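Local atomic coordinates of glutathione S-transferase (Vibrio parahaemolyticus, PDB entry 7MIQ), a protein that probably conjugates glutathione to electrophilic compounds, as a Gtt2-class glutathione S-transferase with a thioredoxin-like domain and a helical C-terminal domain. Residues E95-H98 with R99-E102. Sequence-based numbering, arbitrary orientation. Where two conformers were deposited one is given.
Sequences EMWH and RVVE
H98 lays one face of its imidazole over the carboxylate of E102, one helical turn on: the two planes lie 11° apart, and CD2 of H98 is 3.9 Å from CD of E102. E102 OE1 sits above the ring, displaced toward its rim, which identifies an offset stack. The outer ends have other partners, H98 NE2 being hydrogen-bonded to T166 OG1 and E102 OE2 salt-bridged to R14 and to R99 of the second subunit. Those cations probably keep the buried carboxylate charged.

A second polar i to i+4 pair, E95 and R99, is a salt bridge with a hydrogen bond of 2.9 Å from R99 NE to E95 OE2. Its N-H...O angle of 158° is fairly straight; OE2 uses its anti lone pair and lies close to the guanidinium plane. The extended R99 chain runs back along the helix toward E95, and the bend at chi2 (74°) turns the E95 carboxylate so that OE2 meets NE. A water accepts from R99 NH2 and lies 2.8 Å from E95 OE2, to which it can donate, a possible second link. E95 OE1 is salt-bridged to R71 of the second subunit and R99 NH1 to E102 of that subunit, the counterpart of the E102 to R99 bridge.

The helical ladder beneath is regular, as in V101 N to W97 O at 2.9 Å. On another flank, W97 CE3 approaches V100 CG1 at 4.3 Å.

Both segments belong to helix 88-114: H98 and E102 pack against helices 66-76 and 162-177, W97 and V100 touch helix 127-151, and E95, R99 and E102 help form the dimer interface.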
ATOM      1  N   GLU A  95      -8.465   4.131  -2.991  1.00 15.47           N
ATOM      2  CA  GLU A  95      -7.059   4.179  -2.596  1.00 13.09           C
ATOM      3  C   GLU A  95      -6.920   4.394  -1.095  1.00 16.02           C
ATOM      4  O   GLU A  95      -6.133   3.705  -0.431  1.00 12.43           O
ATOM      5  CB  GLU A  95      -6.333   5.289  -3.362  1.00 13.96           C
ATOM      6  CG  GLU A  95      -4.815   5.274  -3.192  1.00 15.98           C
ATOM      7  CD  GLU A  95      -4.156   4.158  -3.974  1.00 16.76           C
ATOM      8  OE1 GLU A  95      -4.481   4.001  -5.170  1.00 16.70           O
ATOM      9  OE2 GLU A  95      -3.322   3.435  -3.393  1.00 13.17           O
ATOM     10  N   MET A  96      -7.690   5.337  -0.543  1.00 11.83           N
ATOM     11  CA  MET A  96      -7.625   5.616   0.889  1.00 13.10           C
ATOM     12  C   MET A  96      -8.000   4.391   1.713  1.00 12.79           C
ATOM     13  O   MET A  96      -7.238   3.956   2.586  1.00 13.52           O
ATOM     14  CB  MET A  96      -8.540   6.792   1.235  1.00 13.29           C
ATOM     15  CG  MET A  96      -8.796   6.948   2.723  1.00 18.55           C
ATOM     16  SD  MET A  96      -9.867   8.348   3.115  1.00 18.34           S
ATOM     17  CE  MET A  96     -11.370   7.916   2.242  1.00 26.31           C
ATOM     18  N   TRP A  97      -9.182   3.822   1.459  1.00 11.79           N
ATOM     19  CA  TRP A  97      -9.643   2.711   2.288  1.00 13.81           C
ATOM     20  C   TRP A  97      -8.858   1.432   2.021  1.00 16.12           C
ATOM     21  O   TRP A  97      -8.712   0.602   2.928  1.00 17.38           O
ATOM     22  CB  TRP A  97     -11.138   2.480   2.079  1.00 15.59           C
ATOM     23  CG  TRP A  97     -11.967   3.413   2.909  1.00 16.01           C
ATOM     24  CD1 TRP A  97     -12.613   4.538   2.487  1.00 15.05           C
ATOM     25  CD2 TRP A  97     -12.209   3.313   4.317  1.00 16.90           C
ATOM     26  NE1 TRP A  97     -13.252   5.141   3.547  1.00 18.70           N
ATOM     27  CE2 TRP A  97     -13.021   4.406   4.680  1.00 18.29           C
ATOM     28  CE3 TRP A  97     -11.822   2.401   5.304  1.00 19.05           C
ATOM     29  CZ2 TRP A  97     -13.454   4.610   5.991  1.00 21.38           C
ATOM     30  CZ3 TRP A  97     -12.254   2.605   6.606  1.00 19.90           C
ATOM     31  CH2 TRP A  97     -13.061   3.701   6.936  1.00 19.19           C
ATOM     32  N   HIS A  98      -8.352   1.242   0.799  1.00 12.04           N
ATOM     33  CA  HIS A  98      -7.509   0.078   0.548  1.00 14.91           C
ATOM     34  C   HIS A  98      -6.274   0.111   1.433  1.00 15.82           C
ATOM     35  O   HIS A  98      -5.923  -0.894   2.057  1.00 14.57           O
ATOM     36  CB  HIS A  98      -7.102  -0.004  -0.927  1.00 13.96           C
ATOM     37  CG  HIS A  98      -6.960  -1.408  -1.431  1.00 14.72           C
ATOM     38  ND1 HIS A  98      -6.629  -1.705  -2.736  1.00 13.24           N
ATOM     39  CD2 HIS A  98      -7.118  -2.598  -0.803  1.00 13.97           C
ATOM     40  CE1 HIS A  98      -6.582  -3.017  -2.890  1.00 16.80           C
ATOM     41  NE2 HIS A  98      -6.879  -3.584  -1.733  1.00 14.52           N
ATOM     42  N   ARG A  99      -5.627   1.273   1.531  1.00 16.80           N
ATOM     43  CA  ARG A  99      -4.413   1.385   2.330  1.00 17.16           C
ATOM     44  C   ARG A  99      -4.710   1.268   3.821  1.00 20.25           C
ATOM     45  O   ARG A  99      -3.925   0.671   4.569  1.00 18.60           O
ATOM     46  CB  ARG A  99      -3.711   2.704   2.007  1.00 17.92           C
ATOM     47  CG  ARG A  99      -3.105   2.690   0.615  1.00 16.54           C
ATOM     48  CD  ARG A  99      -2.534   4.024   0.172  1.00 20.53           C
ATOM     49  NE  ARG A  99      -1.725   3.815  -1.024  1.00 26.37           N
ATOM     50  CZ  ARG A  99      -0.432   3.517  -1.003  1.00 24.11           C
ATOM     51  NH1 ARG A  99       0.253   3.493   0.127  1.00 22.34           N
ATOM     52  NH2 ARG A  99       0.186   3.226  -2.145  1.00 24.79           N
ATOM     53  N   VAL A 100      -5.836   1.824   4.270  1.00 15.41           N
ATOM     54  CA  VAL A 100      -6.223   1.692   5.675  1.00 14.78           C
ATOM     55  C   VAL A 100      -6.454   0.226   6.025  1.00 17.60           C
ATOM     56  O   VAL A 100      -5.922  -0.285   7.019  1.00 19.25           O
ATOM     57  CB  VAL A 100      -7.466   2.550   5.970  1.00 17.78           C
ATOM     58  CG1 VAL A 100      -8.040   2.201   7.328  1.00 16.05           C
ATOM     59  CG2 VAL A 100      -7.114   4.031   5.908  1.00 16.72           C
ATOM     60  N   VAL A 101      -7.238  -0.480   5.202  1.00 14.59           N
ATOM     61  CA  VAL A 101      -7.508  -1.893   5.471  1.00 15.32           C
ATOM     62  C   VAL A 101      -6.221  -2.717   5.396  1.00 18.66           C
ATOM     63  O   VAL A 101      -6.003  -3.627   6.205  1.00 20.63           O
ATOM     64  CB  VAL A 101      -8.586  -2.430   4.506  1.00 19.12           C
ATOM     65  CG1 VAL A 101      -8.684  -3.947   4.595  1.00 18.31           C
ATOM     66  CG2 VAL A 101      -9.946  -1.796   4.805  1.00 16.53           C
ATOM     67  N   GLU A 102      -5.354  -2.419   4.428  0.67 19.36           N
ATOM     68  CA  GLU A 102      -4.107  -3.207   4.249  0.67 21.74           C
ATOM     69  C   GLU A 102      -3.149  -2.971   5.426  0.67 25.19           C
ATOM     70  O   GLU A 102      -2.810  -3.946   6.078  0.67 26.90           O
ATOM     71  CB  GLU A 102      -3.437  -2.908   2.914  0.67 22.63           C
ATOM     72  CG  GLU A 102      -4.080  -3.619   1.749  0.67 24.76           C
ATOM     73  CD  GLU A 102      -3.463  -3.230   0.422  0.67 25.29           C
ATOM     74  OE1 GLU A 102      -3.343  -2.018   0.155  0.67 20.57           O
ATOM     75  OE2 GLU A 102      -3.103  -4.133  -0.327  0.67 22.38           O
TER
HETATM   76  O   HOH W   1      -1.023   2.475  -4.618  1.00 28.96           O